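Local coordinates for E2A dna-binding protein (Human adenovirus 5, PDB 2WB0) that binds single-stranded DNA and takes part in the elongation phase of viral strand-displacement replication, unwinding the template without ATP through its capacity to form multimers, at residues K261-L264 and A265-H269; D302-N305 and A306-M309; R73-Q76 and A77-S81. One frame throughout, in Å; residues are numbered along the deposited sequence.

Interaction 1: residues K261-L264 and A265-H269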
ATOM      1  N   LYS A 261      15.746 -10.479 -13.868  1.00 23.92           N
ATOM      2  CA  LYS A 261      15.642 -10.936 -12.451  1.00 24.73           C
ATOM      3  C   LYS A 261      14.329 -10.503 -11.721  1.00 23.05           C
ATOM      4  O   LYS A 261      13.854 -11.228 -10.822  1.00 23.93           O
ATOM      5  CB  LYS A 261      16.896 -10.601 -11.604  1.00 25.33           C
ATOM      6  CG  LYS A 261      18.251 -11.177 -12.153  1.00 31.04           C
ATOM      7  CD  LYS A 261      18.040 -12.542 -12.802  1.00 37.64           C
ATOM      8  CE  LYS A 261      19.378 -13.236 -13.261  1.00 45.51           C
ATOM      9  NZ  LYS A 261      20.326 -13.720 -12.167  1.00 47.13           N
ATOM     10  N   SER A 262      13.778  -9.346 -12.112  1.00 21.69           N
ATOM     11  CA  SER A 262      12.472  -8.784 -11.616  1.00 22.02           C
ATOM     12  C   SER A 262      11.393  -9.741 -11.897  1.00 20.97           C
ATOM     13  O   SER A 262      10.481  -9.997 -11.037  1.00 21.31           O
ATOM     14  CB  SER A 262      12.026  -7.574 -12.488  1.00 20.74           C
ATOM     15  OG  SER A 262      12.757  -6.547 -12.043  1.00 32.79           O
ATOM     16  N   VAL A 263      11.409 -10.189 -13.150  1.00 19.64           N
ATOM     17  CA  VAL A 263      10.395 -11.119 -13.627  1.00 19.30           C
ATOM     18  C   VAL A 263      10.527 -12.468 -12.929  1.00 19.15           C
ATOM     19  O   VAL A 263       9.518 -13.084 -12.505  1.00 17.20           O
ATOM     20  CB  VAL A 263      10.410 -11.233 -15.184  1.00 19.40           C
ATOM     21  CG1 VAL A 263       9.344 -12.212 -15.614  1.00 19.81           C
ATOM     22  CG2 VAL A 263      10.187  -9.844 -15.810  1.00 19.06           C
ATOM     23  N   LEU A 264      11.763 -12.925 -12.756  1.00 19.55           N
ATOM     24  CA  LEU A 264      12.014 -14.208 -12.104  1.00 20.11           C
ATOM     25  C   LEU A 264      11.523 -14.197 -10.644  1.00 20.33           C
ATOM     26  O   LEU A 264      11.130 -15.260 -10.048  1.00 19.83           O
ATOM     27  CB  LEU A 264      13.524 -14.511 -12.125  1.00 18.50           C
ATOM     28  CG  LEU A 264      14.157 -15.462 -13.172  1.00 25.73           C
ATOM     29  CD1 LEU A 264      13.294 -16.241 -14.137  1.00 24.56           C
ATOM     30  CD2 LEU A 264      15.429 -14.906 -13.779  1.00 24.93           C
ATOM     31  N   ALA A 265      11.567 -13.020 -10.025  1.00 18.15           N
ATOM     32  CA  ALA A 265      10.998 -12.942  -8.657  1.00 17.28           C
ATOM     33  C   ALA A 265       9.576 -13.468  -8.610  1.00 16.72           C
ATOM     34  O   ALA A 265       9.215 -14.233  -7.675  1.00 17.63           O
ATOM     35  CB  ALA A 265      11.047 -11.475  -8.110  1.00 17.22           C
ATOM     36  N   SER A 266       8.763 -13.106  -9.617  1.00 16.76           N
ATOM     37  CA  SER A 266       7.390 -13.599  -9.714  1.00 19.29           C
ATOM     38  C   SER A 266       7.329 -15.053 -10.156  1.00 20.70           C
ATOM     39  O   SER A 266       6.456 -15.817  -9.709  1.00 20.87           O
ATOM     40  CB  SER A 266       6.524 -12.727 -10.640  1.00 18.46           C
ATOM     41  OG  SER A 266       6.409 -11.394 -10.073  1.00 18.07           O
ATOM     42  N   VAL A 267       8.231 -15.434 -11.074  1.00 20.75           N
ATOM     43  CA  VAL A 267       8.257 -16.846 -11.484  1.00 20.75           C
ATOM     44  C   VAL A 267       8.525 -17.776 -10.284  1.00 20.19           C
ATOM     45  O   VAL A 267       7.761 -18.777 -10.041  1.00 19.11           O
ATOM     46  CB  VAL A 267       9.289 -17.093 -12.634  1.00 21.97           C
ATOM     47  CG1 VAL A 267       9.401 -18.684 -12.947  1.00 22.77           C
ATOM     48  CG2 VAL A 267       8.925 -16.254 -13.823  1.00 20.55           C
ATOM     49  N   HIS A 268       9.574 -17.441  -9.522  1.00 18.59           N
ATOM     50  CA  HIS A 268       9.923 -18.211  -8.311  1.00 19.70           C
ATOM     51  C   HIS A 268       8.967 -18.059  -7.175  1.00 19.60           C
ATOM     52  O   HIS A 268       8.788 -19.012  -6.385  1.00 20.29           O
ATOM     53  CB  HIS A 268      11.304 -17.828  -7.780  1.00 19.71           C
ATOM     54  CG  HIS A 268      12.399 -18.007  -8.800  1.00 23.93           C
ATOM     55  ND1 HIS A 268      13.511 -17.198  -8.848  1.00 25.42           N
ATOM     56  CD2 HIS A 268      12.550 -18.911  -9.802  1.00 28.44           C
ATOM     57  CE1 HIS A 268      14.312 -17.597  -9.828  1.00 26.50           C
ATOM     58  NE2 HIS A 268      13.727 -18.600 -10.457  1.00 22.47           N
ATOM     59  N   HIS A 269       8.337 -16.888  -7.071  1.00 16.66           N
ATOM     60  CA  HIS A 269       7.386 -16.704  -5.998  1.00 15.42           C
ATOM     61  C   HIS A 269       6.075 -16.139  -6.554  1.00 17.98           C
ATOM     62  O   HIS A 269       5.809 -14.959  -6.446  1.00 17.29           O
ATOM     63  CB  HIS A 269       8.007 -15.734  -4.971  1.00 15.40           C
ATOM     64  CG  HIS A 269       9.392 -16.120  -4.582  1.00 15.90           C
ATOM     65  ND1 HIS A 269       9.663 -17.234  -3.791  1.00 17.93           N
ATOM     66  CD2 HIS A 269      10.583 -15.568  -4.893  1.00 18.97           C
ATOM     67  CE1 HIS A 269      10.968 -17.298  -3.589  1.00 19.41           C
ATOM     68  NE2 HIS A 269      11.547 -16.315  -4.256  1.00 19.63           N
TER
HETATM   69  O   HOH W   1       7.877  -9.633 -11.284  1.00 17.67           O

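Interaction 2: residues D302-N305 and A306-M309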
ATOM      1  N   ASP A 302       4.088  -2.797  -8.159  1.00 11.99           N
ATOM      2  CA  ASP A 302       3.645  -1.614  -8.916  1.00 12.09           C
ATOM      3  C   ASP A 302       3.805  -0.420  -8.032  1.00 11.58           C
ATOM      4  O   ASP A 302       4.115   0.647  -8.546  1.00 11.80           O
ATOM      5  CB  ASP A 302       2.170  -1.767  -9.396  1.00 10.16           C
ATOM      6  CG  ASP A 302       2.051  -2.818 -10.452  1.00 16.35           C
ATOM      7  OD1 ASP A 302       3.137  -3.183 -10.981  1.00 14.66           O
ATOM      8  OD2 ASP A 302       0.936  -3.313 -10.702  1.00 13.71           O
ATOM      9  N   LEU A 303       3.630  -0.577  -6.716  1.00 10.99           N
ATOM     10  CA  LEU A 303       3.832   0.584  -5.802  1.00 12.66           C
ATOM     11  C   LEU A 303       5.305   1.071  -5.798  1.00 12.65           C
ATOM     12  O   LEU A 303       5.600   2.284  -5.834  1.00 12.75           O
ATOM     13  CB  LEU A 303       3.412   0.226  -4.369  1.00 11.83           C
ATOM     14  CG  LEU A 303       2.863   1.290  -3.402  1.00 17.45           C
ATOM     15  CD1 LEU A 303       2.910   0.848  -1.924  1.00 13.62           C
ATOM     16  CD2 LEU A 303       2.958   2.817  -3.671  1.00 12.28           C
ATOM     17  N   LEU A 304       6.237   0.121  -5.751  1.00 13.69           N
ATOM     18  CA  LEU A 304       7.653   0.473  -5.804  1.00 13.61           C
ATOM     19  C   LEU A 304       7.964   1.087  -7.162  1.00 14.71           C
ATOM     20  O   LEU A 304       8.653   2.081  -7.236  1.00 15.67           O
ATOM     21  CB  LEU A 304       8.504  -0.771  -5.587  1.00 13.98           C
ATOM     22  CG  LEU A 304       9.922  -0.686  -5.029  1.00 16.14           C
ATOM     23  CD1 LEU A 304      10.917  -1.805  -5.356  1.00 15.89           C
ATOM     24  CD2 LEU A 304      10.481   0.672  -4.486  1.00 15.89           C
ATOM     25  N   ASN A 305       7.398   0.533  -8.237  1.00 13.28           N
ATOM     26  CA  ASN A 305       7.630   1.106  -9.564  1.00 14.56           C
ATOM     27  C   ASN A 305       7.027   2.484  -9.687  1.00 16.00           C
ATOM     28  O   ASN A 305       7.585   3.317 -10.432  1.00 16.61           O
ATOM     29  CB  ASN A 305       7.048   0.260 -10.701  1.00 14.87           C
ATOM     30  CG  ASN A 305       8.059  -0.752 -11.294  1.00 18.44           C
ATOM     31  OD1 ASN A 305       9.270  -0.613 -11.149  1.00 20.17           O
ATOM     32  ND2 ASN A 305       7.539  -1.713 -12.015  1.00 17.56           N
ATOM     33  N   ALA A 306       5.931   2.777  -8.944  1.00 14.92           N
ATOM     34  CA  ALA A 306       5.380   4.157  -9.000  1.00 14.91           C
ATOM     35  C   ALA A 306       6.456   5.079  -8.452  1.00 13.96           C
ATOM     36  O   ALA A 306       6.695   6.189  -9.018  1.00 15.54           O
ATOM     37  CB  ALA A 306       4.148   4.341  -8.169  1.00 14.28           C
ATOM     38  N   LEU A 307       7.084   4.669  -7.360  1.00 13.17           N
ATOM     39  CA  LEU A 307       8.150   5.499  -6.770  1.00 15.37           C
ATOM     40  C   LEU A 307       9.365   5.673  -7.736  1.00 16.42           C
ATOM     41  O   LEU A 307       9.948   6.786  -7.945  1.00 17.69           O
ATOM     42  CB  LEU A 307       8.597   4.940  -5.407  1.00 14.47           C
ATOM     43  CG  LEU A 307       9.851   5.619  -4.762  1.00 18.31           C
ATOM     44  CD1 LEU A 307       9.651   7.117  -4.473  1.00 14.07           C
ATOM     45  CD2 LEU A 307      10.285   4.906  -3.426  1.00 16.08           C
ATOM     46  N   VAL A 308       9.764   4.551  -8.281  1.00 17.06           N
ATOM     47  CA  VAL A 308      10.934   4.489  -9.202  1.00 17.00           C
ATOM     48  C   VAL A 308      10.692   5.266 -10.465  1.00 16.32           C
ATOM     49  O   VAL A 308      11.593   6.002 -10.937  1.00 17.31           O
ATOM     50  CB  VAL A 308      11.424   2.984  -9.430  1.00 16.19           C
ATOM     51  CG1 VAL A 308      12.536   2.926 -10.547  1.00 20.17           C
ATOM     52  CG2 VAL A 308      11.856   2.382  -8.181  1.00 16.47           C
ATOM     53  N   MET A 309       9.475   5.210 -10.994  1.00 16.21           N
ATOM     54  CA  MET A 309       9.214   5.911 -12.217  1.00 17.90           C
ATOM     55  C   MET A 309       9.124   7.436 -11.912  1.00 17.03           C
ATOM     56  O   MET A 309       9.476   8.257 -12.769  1.00 17.09           O
ATOM     57  CB  MET A 309       7.938   5.382 -12.895  1.00 18.26           C
ATOM     58  CG  MET A 309       8.177   3.908 -13.369  1.00 20.40           C
ATOM     59  SD  MET A 309       6.777   3.257 -14.255  1.00 23.41           S
ATOM     60  CE  MET A 309       6.951   4.031 -15.858  1.00 25.96           C
TER

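Interaction 3: residues R73-Q76 and A77-S81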
ATOM      1  N   ARG A  73       1.484  11.368  -5.465  1.00 14.57           N
ATOM      2  CA  ARG A  73       1.967  11.589  -4.128  1.00 14.95           C
ATOM      3  C   ARG A  73       3.493  11.600  -4.042  1.00 15.98           C
ATOM      4  O   ARG A  73       4.090  12.349  -3.236  1.00 16.07           O
ATOM      5  CB  ARG A  73       1.426  10.479  -3.215  1.00 14.78           C
ATOM      6  CG  ARG A  73      -0.140  10.426  -3.046  1.00 14.90           C
ATOM      7  CD  ARG A  73      -0.441   9.427  -1.886  1.00 17.59           C
ATOM      8  NE  ARG A  73      -1.851   8.922  -1.770  1.00 22.05           N
ATOM      9  CZ  ARG A  73      -2.271   7.928  -0.963  1.00 21.09           C
ATOM     10  NH1 ARG A  73      -1.400   7.160  -0.243  1.00 22.62           N
ATOM     11  NH2 ARG A  73      -3.597   7.641  -0.920  1.00 18.16           N
ATOM     12  N   PHE A  74       4.140  10.716  -4.803  1.00 15.35           N
ATOM     13  CA  PHE A  74       5.598  10.691  -4.752  1.00 16.12           C
ATOM     14  C   PHE A  74       6.162  11.945  -5.381  1.00 14.95           C
ATOM     15  O   PHE A  74       7.118  12.478  -4.879  1.00 17.10           O
ATOM     16  CB  PHE A  74       6.127   9.444  -5.445  1.00 14.67           C
ATOM     17  CG  PHE A  74       5.866   8.208  -4.676  1.00 15.89           C
ATOM     18  CD1 PHE A  74       6.178   8.144  -3.310  1.00 13.79           C
ATOM     19  CD2 PHE A  74       5.251   7.085  -5.301  1.00 15.40           C
ATOM     20  CE1 PHE A  74       5.957   6.997  -2.556  1.00 14.28           C
ATOM     21  CE2 PHE A  74       5.041   5.932  -4.549  1.00 12.86           C
ATOM     22  CZ  PHE A  74       5.385   5.858  -3.213  1.00 12.26           C
ATOM     23  N   LEU A  75       5.554  12.413  -6.456  1.00 17.10           N
ATOM     24  CA  LEU A  75       5.999  13.634  -7.111  1.00 16.33           C
ATOM     25  C   LEU A  75       5.822  14.810  -6.145  1.00 16.98           C
ATOM     26  O   LEU A  75       6.724  15.623  -5.921  1.00 17.09           O
ATOM     27  CB  LEU A  75       5.114  13.886  -8.316  1.00 16.33           C
ATOM     28  CG  LEU A  75       5.675  14.696  -9.513  1.00 19.74           C
ATOM     29  CD1 LEU A  75       4.675  15.396 -10.400  1.00 21.10           C
ATOM     30  CD2 LEU A  75       7.109  15.380  -9.450  1.00 19.35           C
ATOM     31  N   GLN A  76       4.652  14.867  -5.549  1.00 16.28           N
ATOM     32  CA  GLN A  76       4.428  15.790  -4.442  1.00 15.89           C
ATOM     33  C   GLN A  76       5.504  15.755  -3.382  1.00 15.59           C
ATOM     34  O   GLN A  76       5.982  16.803  -2.935  1.00 15.97           O
ATOM     35  CB  GLN A  76       3.042  15.551  -3.807  1.00 14.60           C
ATOM     36  CG  GLN A  76       2.663  16.791  -2.884  1.00 15.21           C
ATOM     37  CD  GLN A  76       1.451  16.561  -2.051  1.00 19.85           C
ATOM     38  OE1 GLN A  76       0.512  17.377  -2.029  1.00 23.75           O
ATOM     39  NE2 GLN A  76       1.432  15.450  -1.400  1.00 16.63           N
ATOM     40  N   ALA A  77       5.903  14.574  -2.948  1.00 14.57           N
ATOM     41  CA  ALA A  77       6.909  14.513  -1.929  1.00 14.69           C
ATOM     42  C   ALA A  77       8.255  15.075  -2.412  1.00 16.37           C
ATOM     43  O   ALA A  77       9.016  15.673  -1.611  1.00 15.95           O
ATOM     44  CB  ALA A  77       7.070  13.066  -1.457  1.00 13.16           C
ATOM     45  N   TYR A  78       8.574  14.820  -3.682  1.00 17.50           N
ATOM     46  CA  TYR A  78       9.879  15.302  -4.226  1.00 18.68           C
ATOM     47  C   TYR A  78       9.859  16.819  -4.384  1.00 20.38           C
ATOM     48  O   TYR A  78      10.842  17.501  -4.049  1.00 19.89           O
ATOM     49  CB  TYR A  78      10.228  14.581  -5.539  1.00 18.28           C
ATOM     50  CG  TYR A  78      10.886  13.252  -5.227  1.00 18.71           C
ATOM     51  CD1 TYR A  78      12.156  13.199  -4.602  1.00 17.25           C
ATOM     52  CD2 TYR A  78      10.274  12.064  -5.570  1.00 13.68           C
ATOM     53  CE1 TYR A  78      12.780  11.964  -4.279  1.00 21.20           C
ATOM     54  CE2 TYR A  78      10.890  10.795  -5.255  1.00 12.19           C
ATOM     55  CZ  TYR A  78      12.119  10.762  -4.589  1.00 18.47           C
ATOM     56  OH  TYR A  78      12.698   9.586  -4.267  1.00 17.75           O
ATOM     57  N   LEU A  79       8.731  17.347  -4.809  1.00 19.74           N
ATOM     58  CA  LEU A  79       8.559  18.790  -4.939  1.00 22.63           C
ATOM     59  C   LEU A  79       8.654  19.499  -3.596  1.00 22.89           C
ATOM     60  O   LEU A  79       9.388  20.485  -3.461  1.00 21.25           O
ATOM     61  CB  LEU A  79       7.195  19.075  -5.559  1.00 22.13           C
ATOM     62  CG  LEU A  79       6.855  19.610  -6.925  1.00 28.47           C
ATOM     63  CD1 LEU A  79       8.015  20.047  -7.904  1.00 27.24           C
ATOM     64  CD2 LEU A  79       5.843  18.730  -7.577  1.00 27.82           C
ATOM     65  N   GLN A  80       7.988  18.957  -2.573  1.00 21.59           N
ATOM     66  CA  GLN A  80       8.109  19.482  -1.217  1.00 21.34           C
ATOM     67  C   GLN A  80       9.562  19.430  -0.715  1.00 23.42           C
ATOM     68  O   GLN A  80      10.082  20.437  -0.184  1.00 23.41           O
ATOM     69  CB  GLN A  80       7.177  18.695  -0.276  1.00 19.72           C
ATOM     70  CG  GLN A  80       5.724  19.053  -0.512  1.00 17.99           C
ATOM     71  CD  GLN A  80       4.779  18.330   0.499  1.00 16.04           C
ATOM     72  OE1 GLN A  80       5.237  17.610   1.383  1.00 19.35           O
ATOM     73  NE2 GLN A  80       3.473  18.534   0.340  1.00 17.60           N
ATOM     74  N   SER A  81      10.217  18.269  -0.859  1.00 24.20           N
ATOM     75  CA  SER A  81      11.626  18.150  -0.528  1.00 26.29           C
ATOM     76  C   SER A  81      12.500  19.166  -1.301  1.00 25.75           C
ATOM     77  O   SER A  81      13.295  19.836  -0.677  1.00 27.45           O
ATOM     78  CB  SER A  81      12.149  16.702  -0.665  1.00 26.00           C
ATOM     79  OG  SER A  81      11.336  15.763   0.106  1.00 33.30           O
TER

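Interaction 1: residues K261-L264 and A265-H269
The short helix 261-268, in the zinc-binding part of the chain, holds itself together here by successive i to i+4 contacts, Leu264 with His268 and Val263 with Val267. Its carbonyls at Lys261, Val263 and Leu264 take the amides of Ala265, Val267 and His268. Of these three bonds the last is the straightest: His268 N lies 2.7 Å from Leu264 O, with an N-H...O angle of 174°. The same carbonyl oxygen also sits over one face of the His268 imidazole, toward its rim. That position follows from the first torsion of His268, which sets CG anti to its carbonyl carbon (chi1 -57°) and folds the ring back along the preceding turn. The leucine and histidine side chains then meet at an oblique angle, Leu264 CB 3.9 Å from His268 CE1. One residue earlier on each turn, Val263 CG1 and Val267 CG2 make a loose apolar contact at 4.4 Å, and both valines also touch Ile258 in the preceding loop. On the side that packs on helix 189-206, Ala265 rests on Ala201, and Ser266 OG is hydrogen-bonded to Gln198 OE1. A water ties that hydroxyl back to the previous turn: it donates to Ser262 O at 2.6 Å and stands 2.6 Å from Ser266 OG.

Interaction 2: residues D302-N305 and A306-M309
Met309 turns its CG anti to its own carbonyl carbon (chi1 -67°), which lays the start of the side chain against the carbonyl of Asn305 one turn earlier, while Val308, with CG1 anti to the backbone N (chi1 173°), brings CG2 back over Leu304. Both are i to i+4 contacts within helix 300-315. Asn305 O is approached twice by Met309: the amide N donates to it at 2.7 Å, and CG lies 3.1 Å from the same oxygen. Beyond CG the chain runs on extended, which carries SD out to 3.9 Å from Asn305 O; the bend at the last torsion turns only CE. Leu304 O receives Val308 N at 2.9 Å, and Val308 CG2 packs 3.4 Å from this oxygen. Leu304 CD2 bridges two residues of the next turn, 4.3 Å from Val308 CG2 and 4.4 Å from Leu307 CD2, a loose apolar patch along the helix. The bonds from Ala306 N to Asp302 O and from Leu307 N to Leu303 O complete this run of regular alpha-helical pairing. Several helices close round the segment: Leu303 and Leu307 face Phe74 of helix 64-83, Leu304 meets Met203 and Leu206 of helix 189-206, and Met309 reaches Trp49 and Leu50 of helix 40-53. Asp302, just past strand 297-299, hydrogen-bonds through OD2 to Thr62 OG1 and Thr60 N.

Interaction 3: residues R73-Q76 and A77-S81
Ala77 donates its amide to Arg73 O at 2.9 Å and opens a run of i to i+4 pairing in helix 64-83, a helix of the all-alpha part of this DNA-binding protein, largely buried over this turn. Its methyl group lies against the carbonyls of the preceding turn, CB being 3.5 Å from Phe74 O. Arg73 itself extends away from this turn to hydrogen-bond Arg222 O, next in sequence to the zinc ligand Cys223. Tyr78 follows, its N bonded to Phe74 O; with CG anti to the carbonyl carbon (chi1 -84°), the ring is carried back so that CD2 comes within 3.3 Å of that same oxygen. The phenol oxygen reaches across to Arg311 NE of helix 300-315, joining the two helices through a polar bond. At Leu79 the amide N bonds to Leu75 O at 2.9 Å. The two leucine side chains touch through their ends, CD2 of Leu75 4.0 Å from CD2 of Leu79, in an apolar seam that also takes in Leu18 of helix 7-21 and Leu42 of helix 40-53. Gln80 N bonds to Gln76 O with an N-H...O angle of 171°, and Gln80 CG folds over that carbonyl oxygen at 3.3 Å. Both glutamine side chains also touch Pro92. Ser81 closes the run with a double grip on one acceptor: its N and its OG both donate to Ala77 O, from opposite faces of the carbonyl plane, the hydroxyl at 2.9 Å.

How the interactions relate
Along the chain, interaction 3 comes first, on helix 64-83 of the all-alpha part; interactions 1 and 2 follow on helices 261-268 and 300-315, both in the second zinc-binding part. Interactions 2 and 3 touch, their centres about 14 Å apart: Phe74 CD2 packs 3.6 Å from Leu307 CA, so helices 64-83 and 300-315, from different parts of the chain, pack directly against each other. Interaction 1 stands about 17 Å from interaction 2 between centres and does not touch it; helix 189-206 contacts both, linking the surface helix to the buried one. Interactions 1 and 3 lie about 30 Å apart between centres. The three thus run from a surface helix, by way of helix 189-206, to two buried helical segments in direct contact.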